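Local atomic coordinates of putative oxidoreductase (PDB entry 3QHA), a protein that is a putative oxidoreductase of the 3-hydroxyisobutyrate dehydrogenase family, and probably oxidises a hydroxyl-bearing substrate with a nicotinamide dinucleotide as cofactor. Residues 27-32 against 133-138; 127-132 against 159-164; 191-196 against 273-278; 257-262 against 277-282. All blocks are in the same frame, centred on the assembly; numbering follows the deposited sequence.

How the interactions relate
The chain first builds the Rossmann-type domain. Interaction 1 closes a long loop, bringing helix 135-140 back to helix 27-33. Interaction 2 opens on the strand just before helix 135-140 and closes on helix 151-164. The two cross along the chain, since their segments alternate. They also touch, where M30 CE packs on V131 CG2. Interactions 3 and 4 come after both, in the helical domain. Helix 274-286 returns to helix 176-204 in interaction 3. Interaction 4 opens later, at 257-262, and closes on the same helix, 274-286, so the two contacts end on one stretch. They share R277 and L278. The centres of interactions 1 and 3 lie about 30 Å apart.

Interaction 1: 27-32 against 133-138; sequences GAPMAT and GGAAAA
P29 and A138 meet through their CB atoms, 3.8 Å apart. Both CB atoms point at the facing segment, and the two short helical stretches come close here: the CA atoms of M30 and A138 are 5.0 Å apart. The proline ring also lies against the first turn of the other helix. P29 CB sits 3.6 Å from the carbonyl O of A135, and P29 CG is 4.3 Å from A135 CB. M30 takes up the same methyl of A138 from its backbone and its side chain. M30 N is 4.0 Å from A138 CB, and M30 CG is 4.4 Å from it. The A138 methyl thus packs against both P29 and M30. The M30 chi1 of -109° is not a staggered value. From there the chain runs extended through chi2 (-170°) before turning at the sulfur. Beyond the contact M30 reaches Y20 and L143, and A138 also rests on L143 and M26. G134 is the N-cap of the second helix. G27 belongs to a GxGxxG pattern after strand 18-21, consistent with the dinucleotide-binding strand-turn-helix of a Rossmann fold.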
loop_
_atom_site.group_PDB
_atom_site.type_symbol
_atom_site.label_atom_id
_atom_site.label_comp_id
_atom_site.label_asym_id
_atom_site.label_seq_id
_atom_site.Cartn_x
_atom_site.Cartn_y
_atom_site.Cartn_z
ATOM N N GLY B 27 -1.424 -16.236 -16.909
ATOM C CA GLY B 27 -1.162 -17.647 -17.195
ATOM C C GLY B 27 0.170 -17.919 -17.874
ATOM O O GLY B 27 0.856 -18.888 -17.541
ATOM N N ALA B 28 0.533 -17.060 -18.822
ATOM C CA ALA B 28 1.760 -17.224 -19.607
ATOM C C ALA B 28 3.040 -17.116 -18.770
ATOM O O ALA B 28 3.886 -18.002 -18.839
ATOM C CB ALA B 28 1.794 -16.229 -20.773
ATOM N N PRO B 29 3.186 -16.034 -17.982
ATOM C CA PRO B 29 4.380 -15.919 -17.130
ATOM C C PRO B 29 4.473 -16.999 -16.048
ATOM O O PRO B 29 5.572 -17.470 -15.751
ATOM C CB PRO B 29 4.264 -14.521 -16.506
ATOM C CG PRO B 29 2.946 -13.980 -16.895
ATOM C CD PRO B 29 2.368 -14.807 -17.983
ATOM N N MET B 30 3.338 -17.381 -15.464
ATOM C CA MET B 30 3.293 -18.535 -14.558
ATOM C C MET B 30 3.780 -19.802 -15.244
ATOM O O MET B 30 4.687 -20.468 -14.752
ATOM C CB MET B 30 1.879 -18.781 -14.021
ATOM C CG MET B 30 1.716 -18.452 -12.557
ATOM S SD MET B 30 0.133 -19.009 -11.910
ATOM C CE MET B 30 -0.895 -17.649 -12.428
ATOM N N ALA B 31 3.167 -20.132 -16.376
ATOM C CA ALA B 31 3.528 -21.342 -17.116
ATOM C C ALA B 31 4.978 -21.287 -17.592
ATOM O O ALA B 31 5.652 -22.318 -17.665
ATOM C CB ALA B 31 2.582 -21.554 -18.295
ATOM N N THR B 32 5.457 -20.085 -17.911
ATOM C CA THR B 32 6.855 -19.883 -18.292
ATOM C C THR B 32 7.802 -20.199 -17.132
ATOM O O THR B 32 8.853 -20.808 -17.335
ATOM C CB THR B 32 7.107 -18.440 -18.781
ATOM O OG1 THR B 32 6.252 -18.154 -19.894
ATOM C CG2 THR B 32 8.557 -18.256 -19.212
ATOM N N GLY B 133 0.745 -10.754 -6.405
ATOM C CA GLY B 133 0.263 -9.774 -7.363
ATOM C C GLY B 133 1.324 -9.477 -8.417
ATOM O O GLY B 133 2.447 -9.064 -8.102
ATOM N N GLY B 134 0.966 -9.724 -9.673
ATOM C CA GLY B 134 1.684 -9.163 -10.807
ATOM C C GLY B 134 2.294 -10.174 -11.752
ATOM O O GLY B 134 2.741 -11.247 -11.338
ATOM N N ALA B 135 2.313 -9.798 -13.028
ATOM C CA ALA B 135 2.907 -10.596 -14.087
ATOM C C ALA B 135 4.417 -10.744 -13.905
ATOM O O ALA B 135 4.977 -11.795 -14.217
ATOM C CB ALA B 135 2.599 -9.966 -15.444
ATOM N N ALA B 136 5.070 -9.695 -13.404
ATOM C CA ALA B 136 6.518 -9.727 -13.172
ATOM C C ALA B 136 6.867 -10.741 -12.088
ATOM O O ALA B 136 7.764 -11.568 -12.270
ATOM C CB ALA B 136 7.030 -8.346 -12.792
ATOM N N ALA B 137 6.148 -10.671 -10.970
ATOM C CA ALA B 137 6.270 -11.656 -9.896
ATOM C C ALA B 137 6.041 -13.075 -10.415
ATOM O O ALA B 137 6.716 -14.014 -9.989
ATOM C CB ALA B 137 5.281 -11.344 -8.777
ATOM N N ALA B 138 5.085 -13.216 -11.332
ATOM C CA ALA B 138 4.724 -14.517 -11.900
ATOM C C ALA B 138 5.874 -15.142 -12.681
ATOM O O ALA B 138 6.124 -16.342 -12.565
ATOM C CB ALA B 138 3.490 -14.383 -12.788
#

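Interaction 2: 127-132 against 159-164; sequences VDAPVS and PAFKHW
A129 and V131 each touch one aromatic ring of helix 151-164, A129 on F161 and V131 on W164. F161 can be followed outward. Its CB leaves the helix toward the strand, and CG lies anti to the carbonyl carbon (chi1 -82°). One face of the ring then takes W164 CZ2, which stands 3.6 Å above the F161 plane, over its centre. The far end of the ring meets A129 obliquely: F161 CE2 lies 3.8 Å from A129 CB, and F161 CZ follows at 4.2 Å from the same atom. V147 of the neighbouring strand also packs on F161. This is the usual layering of a Rossmann-type domain, with a helix laid over the central sheet; strand 125-132 lies between strands 100-103 and 143-148. W164 places CG between its backbone N and carbonyl carbon (chi1 55°). Its six-membered ring comes closer to the strand than its backbone does. W164 CZ3 is 3.9 Å from V131 CG1, and W164 CH2 is 4.2 Å from the same methyl. The V131 and W164 side chains cross at about a right angle. The carbonyl O of F161 lies over one face of the indole, offset toward its rim. H104 and H75 also meet the W164 ring, both at steep angles between planes.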
loop_
_atom_site.group_PDB
_atom_site.type_symbol
_atom_site.label_atom_id
_atom_site.label_comp_id
_atom_site.label_asym_id
_atom_site.label_seq_id
_atom_site.Cartn_x
_atom_site.Cartn_y
_atom_site.Cartn_z
ATOM N N VAL B 127 -8.665 -27.644 -6.205
ATOM C CA VAL B 127 -8.063 -26.660 -5.323
ATOM C C VAL B 127 -8.300 -25.262 -5.910
ATOM O O VAL B 127 -8.037 -25.036 -7.093
ATOM C CB VAL B 127 -6.547 -26.912 -5.196
ATOM C CG1 VAL B 127 -5.827 -25.672 -4.678
ATOM C CG2 VAL B 127 -6.277 -28.123 -4.300
ATOM N N ASP B 128 -8.816 -24.337 -5.102
ATOM C CA ASP B 128 -8.867 -22.931 -5.514
ATOM C C ASP B 128 -7.633 -22.234 -4.960
ATOM O O ASP B 128 -7.415 -22.203 -3.748
ATOM C CB ASP B 128 -10.168 -22.220 -5.099
ATOM C CG ASP B 128 -10.482 -22.352 -3.624
ATOM O OD1 ASP B 128 -10.126 -23.385 -3.022
ATOM O OD2 ASP B 128 -11.108 -21.424 -3.067
ATOM N N ALA B 129 -6.818 -21.705 -5.867
ATOM C CA ALA B 129 -5.524 -21.140 -5.520
ATOM C C ALA B 129 -5.324 -19.810 -6.235
ATOM O O ALA B 129 -4.396 -19.671 -7.036
ATOM C CB ALA B 129 -4.407 -22.119 -5.890
ATOM N N PRO B 130 -6.196 -18.823 -5.951
ATOM C CA PRO B 130 -5.993 -17.496 -6.523
ATOM C C PRO B 130 -4.621 -16.932 -6.171
ATOM O O PRO B 130 -4.047 -17.286 -5.136
ATOM C CB PRO B 130 -7.109 -16.656 -5.884
ATOM C CG PRO B 130 -7.556 -17.437 -4.688
ATOM C CD PRO B 130 -7.401 -18.863 -5.104
ATOM N N VAL B 131 -4.112 -16.062 -7.039
ATOM C CA VAL B 131 -2.778 -15.500 -6.892
ATOM C C VAL B 131 -2.798 -13.970 -6.833
ATOM O O VAL B 131 -3.816 -13.331 -7.121
ATOM C CB VAL B 131 -1.856 -15.960 -8.039
ATOM C CG1 VAL B 131 -1.780 -17.481 -8.079
ATOM C CG2 VAL B 131 -2.337 -15.402 -9.378
ATOM N N SER B 132 -1.643 -13.417 -6.459
ATOM C CA SER B 132 -1.434 -11.989 -6.198
ATOM C C SER B 132 0.085 -11.837 -5.988
ATOM O O SER B 132 0.697 -12.767 -5.471
ATOM C CB SER B 132 -2.187 -11.590 -4.918
ATOM O OG SER B 132 -2.043 -10.213 -4.599
ATOM N N PRO B 159 5.271 -28.502 -2.621
ATOM C CA PRO B 159 6.575 -28.336 -3.273
ATOM C C PRO B 159 6.483 -27.746 -4.683
ATOM O O PRO B 159 7.325 -26.930 -5.061
ATOM C CB PRO B 159 7.128 -29.764 -3.314
ATOM C CG PRO B 159 6.507 -30.429 -2.141
ATOM C CD PRO B 159 5.113 -29.861 -2.068
ATOM N N ALA B 160 5.466 -28.147 -5.441
ATOM C CA ALA B 160 5.239 -27.618 -6.784
ATOM C C ALA B 160 4.903 -26.126 -6.743
ATOM O O ALA B 160 5.453 -25.336 -7.513
ATOM C CB ALA B 160 4.121 -28.394 -7.477
ATOM N N PHE B 161 3.999 -25.756 -5.838
ATOM C CA PHE B 161 3.589 -24.362 -5.658
ATOM C C PHE B 161 4.751 -23.475 -5.221
ATOM O O PHE B 161 4.880 -22.342 -5.688
ATOM C CB PHE B 161 2.452 -24.264 -4.631
ATOM C CG PHE B 161 1.081 -24.555 -5.193
ATOM C CD1 PHE B 161 0.898 -25.470 -6.226
ATOM C CD2 PHE B 161 -0.036 -23.930 -4.657
ATOM C CE1 PHE B 161 -0.373 -25.733 -6.726
ATOM C CE2 PHE B 161 -1.304 -24.190 -5.152
ATOM C CZ PHE B 161 -1.473 -25.092 -6.189
ATOM N N LYS B 162 5.594 -23.996 -4.332
ATOM C CA LYS B 162 6.761 -23.258 -3.832
ATOM C C LYS B 162 7.731 -22.831 -4.941
ATOM O O LYS B 162 8.475 -21.864 -4.776
ATOM C CB LYS B 162 7.512 -24.089 -2.786
ATOM N N HIS B 163 7.719 -23.547 -6.062
ATOM C CA HIS B 163 8.575 -23.228 -7.203
ATOM C C HIS B 163 8.203 -21.903 -7.877
ATOM O O HIS B 163 9.085 -21.168 -8.325
ATOM C CB HIS B 163 8.531 -24.364 -8.232
ATOM C CG HIS B 163 9.182 -24.028 -9.536
ATOM N ND1 HIS B 163 10.545 -23.880 -9.672
ATOM C CD2 HIS B 163 8.655 -23.809 -10.764
ATOM C CE1 HIS B 163 10.831 -23.586 -10.928
ATOM N NE2 HIS B 163 9.701 -23.538 -11.612
ATOM N N TRP B 164 6.905 -21.607 -7.952
ATOM C CA TRP B 164 6.422 -20.390 -8.621
ATOM C C TRP B 164 5.780 -19.372 -7.673
ATOM O O TRP B 164 5.437 -18.260 -8.091
ATOM C CB TRP B 164 5.444 -20.742 -9.751
ATOM C CG TRP B 164 4.273 -21.583 -9.333
ATOM C CD1 TRP B 164 4.159 -22.939 -9.453
ATOM C CD2 TRP B 164 3.049 -21.129 -8.738
ATOM N NE1 TRP B 164 2.943 -23.357 -8.969
ATOM C CE2 TRP B 164 2.243 -22.267 -8.523
ATOM C CE3 TRP B 164 2.558 -19.872 -8.359
ATOM C CZ2 TRP B 164 0.974 -22.188 -7.944
ATOM C CZ3 TRP B 164 1.291 -19.795 -7.786
ATOM C CH2 TRP B 164 0.515 -20.948 -7.586
#

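Interaction 3: 191-196 against 273-278; sequences SYAAAC and LPLARL
A194 and L275 mark the closest backbone approach, with their CA atoms 6.5 Å apart. Segment 191-196 is an inner part of the long helix 176-204, and its backbone bonds A195 N to S191 O and C196 N to Y192 O follow the regular helical pattern. Segment 273-278 starts a helix. L273 is its N-cap residue, and R277 N bonds back to L273 O. From segment 273-278, L275 alone makes the contact. Its CB points at the long helix, and CG lies anti to its carbonyl carbon (chi1 -79°). Chi2 of 168° then extends the chain so that methyl CD1 leads. L275 CD1 sits 3.6 Å from A193 CB. The same methyl is 3.6 Å from A194 N and 3.6 Å from the carbonyl carbon A193 C, so it presses on the peptide link between the two alanines. A194 CB stands farther off, 4.3 Å from L275 CD1. The small alanines let the leucine come this near to the helix backbone. The contact belongs to the all-helical C-terminal domain of the 3-hydroxyisobutyrate dehydrogenase family, where it joins helix 274-286 to the long helix that follows the sheet. One residue past the first segment, the E197 carboxylate accepts backbone N-H groups at the start of the second helix, OE1 from L275 N and OE2 from A276 N. A279 of the second subunit packs on A193, and M186 of that subunit packs on A276.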
loop_
_atom_site.group_PDB
_atom_site.type_symbol
_atom_site.label_atom_id
_atom_site.label_comp_id
_atom_site.label_asym_id
_atom_site.label_seq_id
_atom_site.Cartn_x
_atom_site.Cartn_y
_atom_site.Cartn_z
ATOM N N SER B 191 -8.571 0.683 -1.712
ATOM C CA SER B 191 -7.407 1.564 -1.576
ATOM C C SER B 191 -7.103 2.338 -2.863
ATOM O O SER B 191 -6.651 3.480 -2.797
ATOM C CB SER B 191 -6.171 0.799 -1.079
ATOM O OG SER B 191 -5.517 0.115 -2.133
ATOM N N TYR B 192 -7.354 1.732 -4.027
ATOM C CA TYR B 192 -7.293 2.471 -5.301
ATOM C C TYR B 192 -8.349 3.582 -5.339
ATOM O O TYR B 192 -8.057 4.705 -5.747
ATOM C CB TYR B 192 -7.484 1.548 -6.517
ATOM C CG TYR B 192 -6.329 0.608 -6.851
ATOM C CD1 TYR B 192 -5.095 0.680 -6.192
ATOM C CD2 TYR B 192 -6.469 -0.339 -7.865
ATOM C CE1 TYR B 192 -4.047 -0.188 -6.524
ATOM C CE2 TYR B 192 -5.431 -1.204 -8.202
ATOM C CZ TYR B 192 -4.223 -1.123 -7.529
ATOM O OH TYR B 192 -3.201 -1.979 -7.870
ATOM N N ALA B 193 -9.571 3.264 -4.917
ATOM C CA ALA B 193 -10.625 4.273 -4.774
ATOM C C ALA B 193 -10.145 5.450 -3.925
ATOM O O ALA B 193 -10.309 6.609 -4.308
ATOM C CB ALA B 193 -11.871 3.658 -4.160
ATOM N N ALA B 194 -9.545 5.140 -2.779
ATOM C CA ALA B 194 -9.006 6.161 -1.876
ATOM C C ALA B 194 -7.869 6.954 -2.514
ATOM O O ALA B 194 -7.745 8.159 -2.285
ATOM C CB ALA B 194 -8.534 5.527 -0.574
ATOM N N ALA B 195 -7.038 6.284 -3.312
ATOM C CA ALA B 195 -5.941 6.957 -4.003
ATOM C C ALA B 195 -6.484 8.021 -4.959
ATOM O O ALA B 195 -5.990 9.149 -4.990
ATOM C CB ALA B 195 -5.081 5.954 -4.750
ATOM N N CYS B 196 -7.515 7.658 -5.716
ATOM C CA CYS B 196 -8.144 8.581 -6.659
ATOM C C CYS B 196 -8.766 9.786 -5.956
ATOM O O CYS B 196 -8.679 10.911 -6.450
ATOM C CB CYS B 196 -9.205 7.857 -7.487
ATOM S SG CYS B 196 -8.526 6.613 -8.606
ATOM N N LEU B 273 -15.033 14.433 -0.073
ATOM C CA LEU B 273 -14.110 13.368 0.334
ATOM C C LEU B 273 -14.838 12.291 1.149
ATOM O O LEU B 273 -14.539 12.090 2.329
ATOM C CB LEU B 273 -12.964 13.963 1.158
ATOM C CG LEU B 273 -12.110 15.033 0.478
ATOM C CD1 LEU B 273 -11.150 15.662 1.483
ATOM C CD2 LEU B 273 -11.354 14.448 -0.707
ATOM N N PRO B 274 -15.794 11.585 0.515
ATOM C CA PRO B 274 -16.651 10.655 1.252
ATOM C C PRO B 274 -15.944 9.425 1.838
ATOM O O PRO B 274 -16.300 8.998 2.938
ATOM C CB PRO B 274 -17.705 10.247 0.213
ATOM C CG PRO B 274 -17.049 10.472 -1.105
ATOM C CD PRO B 274 -16.172 11.666 -0.907
ATOM N N LEU B 275 -14.968 8.856 1.129
ATOM C CA LEU B 275 -14.195 7.734 1.685
ATOM C C LEU B 275 -13.432 8.179 2.934
ATOM O O LEU B 275 -13.396 7.462 3.934
ATOM C CB LEU B 275 -13.217 7.149 0.659
ATOM C CG LEU B 275 -13.786 6.208 -0.405
ATOM C CD1 LEU B 275 -12.755 5.969 -1.509
ATOM C CD2 LEU B 275 -14.220 4.887 0.212
ATOM N N ALA B 276 -12.840 9.370 2.871
ATOM C CA ALA B 276 -12.108 9.941 4.003
ATOM C C ALA B 276 -13.010 10.226 5.208
ATOM O O ALA B 276 -12.604 10.003 6.349
ATOM C CB ALA B 276 -11.380 11.210 3.577
ATOM N N ARG B 277 -14.224 10.715 4.956
ATOM C CA ARG B 277 -15.189 10.970 6.031
ATOM C C ARG B 277 -15.518 9.675 6.769
ATOM O O ARG B 277 -15.495 9.628 7.996
ATOM C CB ARG B 277 -16.475 11.590 5.475
ATOM N N LEU B 278 -15.808 8.629 6.004
ATOM C CA LEU B 278 -16.119 7.314 6.559
ATOM C C LEU B 278 -14.918 6.729 7.309
ATOM O O LEU B 278 -15.077 6.137 8.377
ATOM C CB LEU B 278 -16.564 6.371 5.436
ATOM C CG LEU B 278 -17.396 5.141 5.793
ATOM C CD1 LEU B 278 -18.621 5.512 6.628
ATOM C CD2 LEU B 278 -17.813 4.421 4.513
#

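Interaction 4: 257-262 against 277-282; sequences KDLSLA and RLAYEG
L259 and Y280 form the close part of this contact, with their CA atoms 6.0 Å apart. L259 uses two places. L259 CB lies 3.7 Å from Y280 CD1, an oblique approach to the ring. Farther along, CG is anti to the carbonyl carbon (chi1 -76°), and methyl CD1 comes down on the backbone of the other helix, 3.7 Å from Y280 CA. A279 CB lies a little farther from that methyl, 4.2 Å from L259 CD1. Both L259 and A279 are buried. The two segments run roughly antiparallel, at 148° between their directions, with axes 9.6 Å apart. They are parts of helices 245-268 and 274-286, a helical hairpin within the all-helical C-terminal domain. On the more open side the packing is looser. Y280, with CG anti to its backbone N (chi1 178°), sends its ring across to helix 245-268, and Y280 CE1 reaches S260 CB at 3.9 Å. E256 and L263 of the same helix also touch the Y280 side chain. K257 and E281 are exposed and point away from the facing helix. D258 also turns away, but is buried against the second subunit, where it forms a salt bridge with K181 and a hydrogen bond with N185 of that subunit.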
loop_
_atom_site.group_PDB
_atom_site.type_symbol
_atom_site.label_atom_id
_atom_site.label_comp_id
_atom_site.label_asym_id
_atom_site.label_seq_id
_atom_site.Cartn_x
_atom_site.Cartn_y
_atom_site.Cartn_z
ATOM N N LYS B 257 -6.183 13.197 13.410
ATOM C CA LYS B 257 -5.695 14.556 13.201
ATOM C C LYS B 257 -5.479 14.839 11.708
ATOM O O LYS B 257 -5.958 15.853 11.196
ATOM C CB LYS B 257 -4.419 14.813 14.013
ATOM C CG LYS B 257 -3.828 16.220 13.860
ATOM C CD LYS B 257 -4.833 17.329 14.183
ATOM C CE LYS B 257 -4.169 18.700 14.161
ATOM N NZ LYS B 257 -5.152 19.823 14.111
ATOM N N ASP B 258 -4.780 13.946 11.006
ATOM C CA ASP B 258 -4.538 14.138 9.566
ATOM C C ASP B 258 -5.828 14.077 8.744
ATOM O O ASP B 258 -6.017 14.881 7.828
ATOM C CB ASP B 258 -3.513 13.131 9.023
ATOM C CG ASP B 258 -2.072 13.522 9.340
ATOM O OD1 ASP B 258 -1.837 14.650 9.823
ATOM O OD2 ASP B 258 -1.165 12.698 9.095
ATOM N N LEU B 259 -6.712 13.137 9.074
ATOM C CA LEU B 259 -7.991 13.016 8.369
ATOM C C LEU B 259 -8.858 14.263 8.556
ATOM O O LEU B 259 -9.447 14.755 7.595
ATOM C CB LEU B 259 -8.752 11.756 8.802
ATOM C CG LEU B 259 -8.214 10.444 8.216
ATOM C CD1 LEU B 259 -8.899 9.236 8.846
ATOM C CD2 LEU B 259 -8.376 10.416 6.701
ATOM N N SER B 260 -8.919 14.781 9.781
ATOM C CA SER B 260 -9.689 15.993 10.055
ATOM C C SER B 260 -9.128 17.188 9.287
ATOM O O SER B 260 -9.887 17.964 8.702
ATOM C CB SER B 260 -9.717 16.300 11.554
ATOM O OG SER B 260 -8.414 16.549 12.047
ATOM N N LEU B 261 -7.803 17.326 9.286
ATOM C CA LEU B 261 -7.142 18.373 8.507
ATOM C C LEU B 261 -7.406 18.196 7.014
ATOM O O LEU B 261 -7.662 19.170 6.305
ATOM C CB LEU B 261 -5.633 18.392 8.769
ATOM C CG LEU B 261 -5.179 18.996 10.104
ATOM C CD1 LEU B 261 -3.695 18.747 10.323
ATOM C CD2 LEU B 261 -5.485 20.485 10.167
ATOM N N ALA B 262 -7.350 16.953 6.545
ATOM C CA ALA B 262 -7.616 16.654 5.139
ATOM C C ALA B 262 -9.058 17.001 4.769
ATOM O O ALA B 262 -9.312 17.535 3.693
ATOM C CB ALA B 262 -7.325 15.193 4.837
ATOM N N ARG B 277 -14.224 10.715 4.956
ATOM C CA ARG B 277 -15.189 10.970 6.031
ATOM C C ARG B 277 -15.518 9.675 6.769
ATOM O O ARG B 277 -15.495 9.628 7.996
ATOM C CB ARG B 277 -16.475 11.590 5.475
ATOM N N LEU B 278 -15.808 8.629 6.004
ATOM C CA LEU B 278 -16.119 7.314 6.559
ATOM C C LEU B 278 -14.918 6.729 7.309
ATOM O O LEU B 278 -15.077 6.137 8.377
ATOM C CB LEU B 278 -16.564 6.371 5.436
ATOM C CG LEU B 278 -17.396 5.141 5.793
ATOM C CD1 LEU B 278 -18.621 5.512 6.628
ATOM C CD2 LEU B 278 -17.813 4.421 4.513
ATOM N N ALA B 279 -13.721 6.909 6.754
ATOM C CA ALA B 279 -12.490 6.465 7.410
ATOM C C ALA B 279 -12.304 7.174 8.749
ATOM O O ALA B 279 -11.997 6.537 9.760
ATOM C CB ALA B 279 -11.287 6.717 6.509
ATOM N N TYR B 280 -12.508 8.490 8.745
ATOM C CA TYR B 280 -12.399 9.311 9.949
ATOM C C TYR B 280 -13.323 8.837 11.078
ATOM O O TYR B 280 -12.898 8.757 12.231
ATOM C CB TYR B 280 -12.693 10.775 9.603
ATOM C CG TYR B 280 -12.654 11.719 10.783
ATOM C CD1 TYR B 280 -11.446 12.069 11.379
ATOM C CD2 TYR B 280 -13.824 12.272 11.297
ATOM C CE1 TYR B 280 -11.403 12.937 12.458
ATOM C CE2 TYR B 280 -13.789 13.144 12.380
ATOM C CZ TYR B 280 -12.573 13.472 12.954
ATOM O OH TYR B 280 -12.526 14.334 14.025
ATOM N N GLU B 281 -14.572 8.519 10.740
ATOM C CA GLU B 281 -15.565 8.084 11.735
ATOM C C GLU B 281 -15.284 6.685 12.300
ATOM O O GLU B 281 -15.566 6.421 13.471
ATOM C CB GLU B 281 -16.979 8.105 11.137
ATOM C CG GLU B 281 -17.462 9.484 10.678
ATOM C CD GLU B 281 -18.758 9.435 9.874
ATOM O OE1 GLU B 281 -19.119 10.473 9.276
ATOM O OE2 GLU B 281 -19.420 8.371 9.840
ATOM N N GLY B 282 -14.729 5.800 11.473
ATOM C CA GLY B 282 -14.589 4.382 11.830
ATOM C C GLY B 282 -13.193 3.885 12.172
ATOM O O GLY B 282 -13.043 2.754 12.650
#